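PDB 4HBK: aldo-keto reductase family 1, member B4 (Aldose reductase) from Schistosoma japonicum, which probably reduces aldehydes, including aldose sugars, to the corresponding alcohols with NADPH as the hydride donor. Local coordinates for residues S45-G50 / Y73-C78; D105-S110 / Y137-L142. All blocks are in the same frame, centred on the assembly; numbering follows the deposited sequence.

Contact 1 of 2, residues S45-G50 / Y73-C78; sequences SIPVIG and YRHLDC
The carbonyl oxygen of Pro47 takes a hydrogen bond from the imidazole of His75, with ND1 3.1 Å from O and the angle at the hydrogen 158°. The oxygen lies almost exactly in the ring plane, 2° out of it, while the donor stands somewhat tilted from the carbonyl plane of Pro47. His75 gets its ring there because CG is anti to the backbone N (chi1 171°), which carries the imidazole off strand 75-77 toward residues 47-50. One ring face is then taken by Gly50, whose CA sits 3.9 Å from the ring centroid in a CH-pi contact displaced toward the CB side of the ring. Farther round, Ile46 brings its CD1 to within 3.7 Å of His75 CE1, and the pyrrolidine of Pro47 lays CB 3.8 Å from His75 CB. A second polar link runs through water: one molecule donates to Ile49 O at 3.0 Å and accepts from Arg74 N at 2.7 Å. Beyond it, Ile49 CD1 meets Tyr73 CE2 at 4.0 Å, and the edge of the same ring faces the carbonyl carbon of Gly50. The Tyr73 hydroxyl is hydrogen-bonded to Ile298 O, which anchors the far end of the ring. The ring of Phe107 also meets His75, and Ile287 touches it from strand 287-288, so the imidazole is buried. Because ND1 donates to a backbone oxygen, it carries a proton; the bond fixes the rotation of the ring and pins the turn leading into the first barrel strand, 51-52, against strand 75-77.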
ATOM      1  N   SER A  45      -5.450  14.937  -1.918  1.00 10.95           N
ATOM      2  CA  SER A  45      -6.412  13.858  -1.681  1.00 15.68           C
ATOM      3  C   SER A  45      -5.948  12.545  -2.265  1.00 14.26           C
ATOM      4  O   SER A  45      -5.245  12.512  -3.283  1.00  8.14           O
ATOM      5  CB  SER A  45      -7.764  14.195  -2.299  1.00 13.69           C
ATOM      6  OG  SER A  45      -8.264  15.393  -1.731  1.00 32.38           O
ATOM      7  N   ILE A  46      -6.390  11.460  -1.638  1.00 12.41           N
ATOM      8  CA  ILE A  46      -6.138  10.128  -2.157  1.00 10.96           C
ATOM      9  C   ILE A  46      -7.430   9.309  -2.217  1.00  9.29           C
ATOM     10  O   ILE A  46      -8.154   9.226  -1.231  1.00 11.40           O
ATOM     11  CB  ILE A  46      -5.090   9.399  -1.285  1.00 13.30           C
ATOM     12  CG1 ILE A  46      -4.807   7.995  -1.829  1.00 10.43           C
ATOM     13  CG2 ILE A  46      -5.549   9.364   0.172  1.00 10.33           C
ATOM     14  CD1 ILE A  46      -3.613   7.312  -1.167  1.00  8.09           C
ATOM     15  N   PRO A  47      -7.716   8.695  -3.377  1.00  9.16           N
ATOM     16  CA  PRO A  47      -8.901   7.848  -3.575  1.00  8.33           C
ATOM     17  C   PRO A  47      -8.923   6.669  -2.611  1.00  8.35           C
ATOM     18  O   PRO A  47      -7.892   6.029  -2.405  1.00  8.61           O
ATOM     19  CB  PRO A  47      -8.733   7.356  -5.012  1.00 11.26           C
ATOM     20  CG  PRO A  47      -7.925   8.444  -5.680  1.00  9.28           C
ATOM     21  CD  PRO A  47      -6.936   8.833  -4.618  1.00  8.10           C
ATOM     22  N   VAL A  48     -10.081   6.381  -2.024  1.00  8.20           N
ATOM     23  CA  VAL A  48     -10.138   5.407  -0.933  1.00  8.56           C
ATOM     24  C   VAL A  48     -10.051   3.951  -1.394  1.00  9.73           C
ATOM     25  O   VAL A  48      -9.953   3.036  -0.566  1.00  9.06           O
ATOM     26  CB  VAL A  48     -11.387   5.601  -0.044  1.00 10.19           C
ATOM     27  CG1 VAL A  48     -11.291   6.920   0.732  1.00 12.68           C
ATOM     28  CG2 VAL A  48     -12.646   5.563  -0.878  1.00  9.61           C
ATOM     29  N   ILE A  49     -10.113   3.728  -2.704  1.00  7.49           N
ATOM     30  CA  ILE A  49      -9.826   2.399  -3.244  1.00  9.68           C
ATOM     31  C   ILE A  49      -8.852   2.511  -4.414  1.00  9.71           C
ATOM     32  O   ILE A  49      -8.937   3.443  -5.214  1.00  9.41           O
ATOM     33  CB  ILE A  49     -11.102   1.604  -3.674  1.00  7.74           C
ATOM     34  CG1 ILE A  49     -10.714   0.188  -4.133  1.00  6.59           C
ATOM     35  CG2 ILE A  49     -11.859   2.337  -4.771  1.00  8.26           C
ATOM     36  CD1 ILE A  49     -11.926  -0.736  -4.401  1.00  9.92           C
ATOM     37  N   GLY A  50      -7.913   1.572  -4.481  1.00  8.25           N
ATOM     38  CA  GLY A  50      -6.962   1.519  -5.569  1.00  9.34           C
ATOM     39  C   GLY A  50      -6.713   0.081  -5.964  1.00  9.81           C
ATOM     40  O   GLY A  50      -6.993  -0.834  -5.183  1.00 10.14           O
ATOM     41  N   TYR A  73     -11.721   2.592 -11.233  1.00 11.26           N
ATOM     42  CA  TYR A  73     -10.580   2.835 -10.349  1.00 10.55           C
ATOM     43  C   TYR A  73      -9.770   4.045 -10.835  1.00 11.68           C
ATOM     44  O   TYR A  73      -9.536   4.193 -12.040  1.00  9.32           O
ATOM     45  CB  TYR A  73      -9.634   1.634 -10.342  1.00  9.89           C
ATOM     46  CG  TYR A  73     -10.109   0.364  -9.652  1.00 11.99           C
ATOM     47  CD1 TYR A  73     -11.038  -0.481 -10.256  1.00  9.36           C
ATOM     48  CD2 TYR A  73      -9.560  -0.029  -8.425  1.00  9.68           C
ATOM     49  CE1 TYR A  73     -11.445  -1.653  -9.637  1.00  9.55           C
ATOM     50  CE2 TYR A  73      -9.955  -1.208  -7.799  1.00 10.61           C
ATOM     51  CZ  TYR A  73     -10.898  -2.015  -8.420  1.00 11.57           C
ATOM     52  OH  TYR A  73     -11.297  -3.181  -7.814  1.00 11.28           O
ATOM     53  N   ARG A  74      -9.308   4.881  -9.901  1.00 10.39           N
ATOM     54  CA  ARG A  74      -8.510   6.062 -10.243  1.00 10.89           C
ATOM     55  C   ARG A  74      -7.236   6.126  -9.385  1.00 11.91           C
ATOM     56  O   ARG A  74      -6.663   7.190  -9.149  1.00 11.60           O
ATOM     57  CB  ARG A  74      -9.348   7.343 -10.091  1.00 13.58           C
ATOM     58  CG  ARG A  74     -10.509   7.473 -11.104  1.00 10.77           C
ATOM     59  CD  ARG A  74      -9.975   7.577 -12.533  1.00 12.70           C
ATOM     60  NE  ARG A  74     -11.030   7.680 -13.546  1.00 12.54           N
ATOM     61  CZ  ARG A  74     -11.524   6.649 -14.231  1.00 15.12           C
ATOM     62  NH1 ARG A  74     -11.079   5.413 -14.010  1.00 11.16           N
ATOM     63  NH2 ARG A  74     -12.470   6.851 -15.135  1.00 12.15           N
ATOM     64  N   HIS A  75      -6.790   4.962  -8.941  1.00  8.91           N
ATOM     65  CA  HIS A  75      -5.702   4.859  -7.989  1.00  8.95           C
ATOM     66  C   HIS A  75      -5.030   3.514  -8.245  1.00  8.64           C
ATOM     67  O   HIS A  75      -5.704   2.482  -8.254  1.00  7.38           O
ATOM     68  CB  HIS A  75      -6.285   4.936  -6.574  1.00  7.22           C
ATOM     69  CG  HIS A  75      -5.309   4.643  -5.474  1.00  7.78           C
ATOM     70  ND1 HIS A  75      -5.615   4.855  -4.145  1.00  7.92           N
ATOM     71  CD2 HIS A  75      -4.058   4.129  -5.495  1.00 11.61           C
ATOM     72  CE1 HIS A  75      -4.584   4.504  -3.397  1.00  7.08           C
ATOM     73  NE2 HIS A  75      -3.625   4.063  -4.184  1.00 11.96           N
ATOM     74  N   LEU A  76      -3.719   3.523  -8.495  1.00  8.58           N
ATOM     75  CA  LEU A  76      -2.973   2.273  -8.709  1.00  9.00           C
ATOM     76  C   LEU A  76      -1.838   2.197  -7.716  1.00  9.12           C
ATOM     77  O   LEU A  76      -1.098   3.161  -7.557  1.00  8.34           O
ATOM     78  CB  LEU A  76      -2.399   2.183 -10.129  1.00  8.00           C
ATOM     79  CG  LEU A  76      -3.317   2.504 -11.309  1.00  9.19           C
ATOM     80  CD1 LEU A  76      -2.514   2.627 -12.618  1.00 12.10           C
ATOM     81  CD2 LEU A  76      -4.374   1.434 -11.443  1.00 10.85           C
ATOM     82  N   ASP A  77      -1.695   1.051  -7.052  1.00  6.99           N
ATOM     83  CA  ASP A  77      -0.642   0.873  -6.055  1.00 10.01           C
ATOM     84  C   ASP A  77       0.448  -0.058  -6.573  1.00  8.75           C
ATOM     85  O   ASP A  77       0.197  -1.233  -6.819  1.00 10.25           O
ATOM     86  CB  ASP A  77      -1.228   0.348  -4.744  1.00  7.88           C
ATOM     87  CG  ASP A  77      -0.182   0.170  -3.658  1.00  7.90           C
ATOM     88  OD1 ASP A  77       0.026   1.104  -2.856  1.00  7.64           O
ATOM     89  OD2 ASP A  77       0.432  -0.912  -3.586  1.00  8.86           O
ATOM     90  N   CYS A  78       1.658   0.468  -6.739  1.00  8.07           N
ATOM     91  CA  CYS A  78       2.724  -0.285  -7.403  1.00 10.44           C
ATOM     92  C   CYS A  78       3.924  -0.478  -6.484  1.00 10.72           C
ATOM     93  O   CYS A  78       3.961   0.040  -5.373  1.00  9.00           O
ATOM     94  CB  CYS A  78       3.171   0.431  -8.691  1.00  9.27           C
ATOM     95  SG  CYS A  78       1.821   0.996  -9.782  1.00 13.63           S
TER
HETATM   96  O   HOH W   1     -10.353   4.847  -7.401  1.00 11.19           O

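Contact 2 of 2, residues D105-S110 / Y137-L142; sequences DIFITS and YLDLYL
Phe107 lays the face of its ring against Asp139, whose CB stands 3.6 Å from the ring centroid almost on the ring normal, a CH-pi contact over the centre. The carboxylate stands farther off on the same side, its plane turned only 21° from the ring's. With CG of Asp139 beside its backbone N (chi1 -68°), OD2 reaches back to Ile108 N at 2.9 Å, accepting on its anti side and 34° out of the carboxylate plane. A salt bridge from Arg103 also holds OD2, while OD1 takes a water that also joins Ile106 O and Tyr137 OH. Leu140 runs side by side with Thr109, its CB 3.5 Å from Thr109 OG1 and 3.6 Å from Phe107 CE1. On the opposite face Ile108 and Leu138 meet at about a right angle, CG2 against CD2. Between the two faces the backbones pair in parallel: Ile108 O receives Leu140 N, Leu140 O receives Ser110 N, and Ser110 O receives Leu142 N. The pair belongs to the beta-alpha-beta crossover 107-112, 119-133, 138-143 of the (beta/alpha)8 barrel. Helix 119-133 packs on the side of Ser110, Leu138 and Tyr141, strand 75-77 flanks strand 107-112, and Leu140 and Leu142 touch strand 213-217.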
ATOM      1  N   ASP A 105      -5.786  12.854 -13.226  1.00 18.67           N
ATOM      2  CA  ASP A 105      -7.001  12.146 -12.819  1.00 16.65           C
ATOM      3  C   ASP A 105      -6.688  10.838 -12.085  1.00 15.89           C
ATOM      4  O   ASP A 105      -7.573  10.220 -11.510  1.00 14.67           O
ATOM      5  CB  ASP A 105      -7.870  11.829 -14.043  1.00 18.54           C
ATOM      6  CG  ASP A 105      -8.512  13.076 -14.653  1.00 24.89           C
ATOM      7  OD1 ASP A 105      -8.836  14.009 -13.882  1.00 19.40           O
ATOM      8  OD2 ASP A 105      -8.700  13.108 -15.899  1.00 19.51           O
ATOM      9  N   ILE A 106      -5.430  10.406 -12.124  1.00 17.06           N
ATOM     10  CA  ILE A 106      -5.059   9.126 -11.530  1.00 13.60           C
ATOM     11  C   ILE A 106      -4.099   9.344 -10.376  1.00 14.90           C
ATOM     12  O   ILE A 106      -3.245  10.231 -10.425  1.00 11.92           O
ATOM     13  CB  ILE A 106      -4.365   8.194 -12.545  1.00 12.64           C
ATOM     14  CG1 ILE A 106      -5.099   8.217 -13.882  1.00 17.07           C
ATOM     15  CG2 ILE A 106      -4.291   6.769 -12.005  1.00 10.58           C
ATOM     16  CD1 ILE A 106      -6.472   7.574 -13.836  1.00 17.21           C
ATOM     17  N   PHE A 107      -4.238   8.519  -9.345  1.00 12.72           N
ATOM     18  CA  PHE A 107      -3.323   8.530  -8.213  1.00 12.88           C
ATOM     19  C   PHE A 107      -2.388   7.328  -8.323  1.00 10.15           C
ATOM     20  O   PHE A 107      -2.836   6.187  -8.261  1.00 13.12           O
ATOM     21  CB  PHE A 107      -4.123   8.460  -6.914  1.00 12.26           C
ATOM     22  CG  PHE A 107      -3.329   8.787  -5.686  1.00 10.07           C
ATOM     23  CD1 PHE A 107      -2.432   7.874  -5.157  1.00  9.42           C
ATOM     24  CD2 PHE A 107      -3.506  10.003  -5.038  1.00 11.06           C
ATOM     25  CE1 PHE A 107      -1.709   8.173  -3.999  1.00 10.73           C
ATOM     26  CE2 PHE A 107      -2.791  10.308  -3.888  1.00 10.99           C
ATOM     27  CZ  PHE A 107      -1.884   9.393  -3.370  1.00 10.38           C
ATOM     28  N   ILE A 108      -1.094   7.577  -8.482  1.00 10.23           N
ATOM     29  CA  ILE A 108      -0.123   6.504  -8.664  1.00  8.86           C
ATOM     30  C   ILE A 108       0.842   6.401  -7.486  1.00 10.56           C
ATOM     31  O   ILE A 108       1.551   7.357  -7.159  1.00  8.88           O
ATOM     32  CB  ILE A 108       0.729   6.747  -9.909  1.00  9.88           C
ATOM     33  CG1 ILE A 108      -0.163   6.967 -11.134  1.00 10.54           C
ATOM     34  CG2 ILE A 108       1.718   5.603 -10.106  1.00  8.21           C
ATOM     35  CD1 ILE A 108      -0.828   5.703 -11.620  1.00 14.38           C
ATOM     36  N   THR A 109       0.891   5.227  -6.872  1.00  8.35           N
ATOM     37  CA  THR A 109       1.809   4.976  -5.772  1.00  8.09           C
ATOM     38  C   THR A 109       2.883   3.998  -6.191  1.00 10.30           C
ATOM     39  O   THR A 109       2.605   3.000  -6.862  1.00 10.88           O
ATOM     40  CB  THR A 109       1.086   4.355  -4.570  1.00 10.12           C
ATOM     41  OG1 THR A 109       0.140   5.297  -4.039  1.00  9.40           O
ATOM     42  CG2 THR A 109       2.090   3.958  -3.487  1.00  7.92           C
ATOM     43  N   SER A 110       4.119   4.285  -5.806  1.00 11.33           N
ATOM     44  CA  SER A 110       5.165   3.280  -5.885  1.00  8.81           C
ATOM     45  C   SER A 110       5.947   3.270  -4.585  1.00 10.11           C
ATOM     46  O   SER A 110       5.681   4.066  -3.681  1.00 10.32           O
ATOM     47  CB  SER A 110       6.099   3.494  -7.070  1.00  8.80           C
ATOM     48  OG  SER A 110       6.992   2.390  -7.170  1.00 12.37           O
ATOM     49  N   TYR A 137       6.107  12.234 -12.487  1.00  9.94           N
ATOM     50  CA  TYR A 137       6.047  12.301 -11.029  1.00 11.18           C
ATOM     51  C   TYR A 137       5.141  11.197 -10.483  1.00 10.76           C
ATOM     52  O   TYR A 137       4.314  10.644 -11.212  1.00 10.16           O
ATOM     53  CB  TYR A 137       5.531  13.668 -10.564  1.00 10.39           C
ATOM     54  CG  TYR A 137       4.068  13.886 -10.869  1.00 14.50           C
ATOM     55  CD1 TYR A 137       3.083  13.490  -9.969  1.00 10.90           C
ATOM     56  CD2 TYR A 137       3.668  14.470 -12.069  1.00 16.71           C
ATOM     57  CE1 TYR A 137       1.744  13.679 -10.253  1.00 15.08           C
ATOM     58  CE2 TYR A 137       2.328  14.665 -12.362  1.00 13.68           C
ATOM     59  CZ  TYR A 137       1.373  14.267 -11.456  1.00 16.79           C
ATOM     60  OH  TYR A 137       0.037  14.470 -11.743  1.00 22.12           O
ATOM     61  N   LEU A 138       5.314  10.885  -9.201  1.00 10.35           N
ATOM     62  CA  LEU A 138       4.473   9.923  -8.502  1.00 10.74           C
ATOM     63  C   LEU A 138       3.588  10.705  -7.554  1.00 11.42           C
ATOM     64  O   LEU A 138       4.002  11.729  -7.017  1.00  8.80           O
ATOM     65  CB  LEU A 138       5.329   8.932  -7.693  1.00 11.06           C
ATOM     66  CG  LEU A 138       6.290   8.003  -8.442  1.00 10.73           C
ATOM     67  CD1 LEU A 138       7.217   7.254  -7.484  1.00 10.49           C
ATOM     68  CD2 LEU A 138       5.515   7.004  -9.297  1.00  9.77           C
ATOM     69  N   ASP A 139       2.362  10.245  -7.350  1.00 10.26           N
ATOM     70  CA  ASP A 139       1.521  10.879  -6.348  1.00 11.58           C
ATOM     71  C   ASP A 139       1.990  10.526  -4.941  1.00 11.06           C
ATOM     72  O   ASP A 139       1.924  11.358  -4.032  1.00 11.77           O
ATOM     73  CB  ASP A 139       0.059  10.496  -6.545  1.00 10.62           C
ATOM     74  CG  ASP A 139      -0.507  11.074  -7.819  1.00 13.21           C
ATOM     75  OD1 ASP A 139      -0.942  12.239  -7.782  1.00 13.74           O
ATOM     76  OD2 ASP A 139      -0.491  10.371  -8.856  1.00  9.42           O
ATOM     77  N   LEU A 140       2.474   9.299  -4.776  1.00  8.23           N
ATOM     78  CA  LEU A 140       2.876   8.811  -3.464  1.00  9.81           C
ATOM     79  C   LEU A 140       4.053   7.833  -3.600  1.00 10.49           C
ATOM     80  O   LEU A 140       4.061   6.974  -4.488  1.00  9.23           O
ATOM     81  CB  LEU A 140       1.678   8.140  -2.760  1.00  7.62           C
ATOM     82  CG  LEU A 140       1.887   7.622  -1.330  1.00  9.08           C
ATOM     83  CD1 LEU A 140       2.374   8.742  -0.427  1.00  6.96           C
ATOM     84  CD2 LEU A 140       0.631   6.924  -0.745  1.00  6.92           C
ATOM     85  N   TYR A 141       5.044   7.976  -2.720  1.00  8.32           N
ATOM     86  CA  TYR A 141       6.223   7.118  -2.723  1.00  8.31           C
ATOM     87  C   TYR A 141       6.509   6.720  -1.286  1.00  8.69           C
ATOM     88  O   TYR A 141       6.773   7.572  -0.437  1.00  7.97           O
ATOM     89  CB  TYR A 141       7.415   7.880  -3.305  1.00  9.16           C
ATOM     90  CG  TYR A 141       8.568   7.030  -3.834  1.00 11.56           C
ATOM     91  CD1 TYR A 141       8.339   5.872  -4.585  1.00  9.25           C
ATOM     92  CD2 TYR A 141       9.889   7.420  -3.623  1.00  8.69           C
ATOM     93  CE1 TYR A 141       9.411   5.112  -5.089  1.00 11.28           C
ATOM     94  CE2 TYR A 141      10.954   6.681  -4.116  1.00  9.38           C
ATOM     95  CZ  TYR A 141      10.722   5.534  -4.847  1.00 12.74           C
ATOM     96  OH  TYR A 141      11.810   4.826  -5.322  1.00 10.49           O
ATOM     97  N   LEU A 142       6.453   5.419  -1.018  1.00  8.96           N
ATOM     98  CA  LEU A 142       6.570   4.893   0.335  1.00  6.88           C
ATOM     99  C   LEU A 142       7.890   4.182   0.542  1.00  8.57           C
ATOM    100  O   LEU A 142       8.391   3.513  -0.357  1.00  8.75           O
ATOM    101  CB  LEU A 142       5.473   3.858   0.588  1.00  6.74           C
ATOM    102  CG  LEU A 142       4.028   4.264   0.341  1.00 10.71           C
ATOM    103  CD1 LEU A 142       3.112   3.115   0.738  1.00  8.26           C
ATOM    104  CD2 LEU A 142       3.698   5.536   1.119  1.00  6.85           C
TER
HETATM  105  O   HOH W   2      -2.175  13.254  -9.944  1.00 21.96           O

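How the contacts relate
After the N-terminal hairpin of strands 38-39 and 45-46, contact 1 closes the loop holding strand 51-52 and helix 60-71 when 73-78 returns beside 45-50. Helix 85-98 follows, and only then does contact 2 open at 105-110, closing after helix 119-133 at 137-142. The two loops are therefore in series, neither nested nor crossed. They are joined laterally through the parallel sheet, where strands 75-77 and 107-112 are neighbours: Arg74 O lies 2.8 Å from Phe107 N, a probable hydrogen bond. Together they tie the segment leading from the N-terminal hairpin into the (beta/alpha)8 barrel to strands 75-77, 107-112 and 138-143.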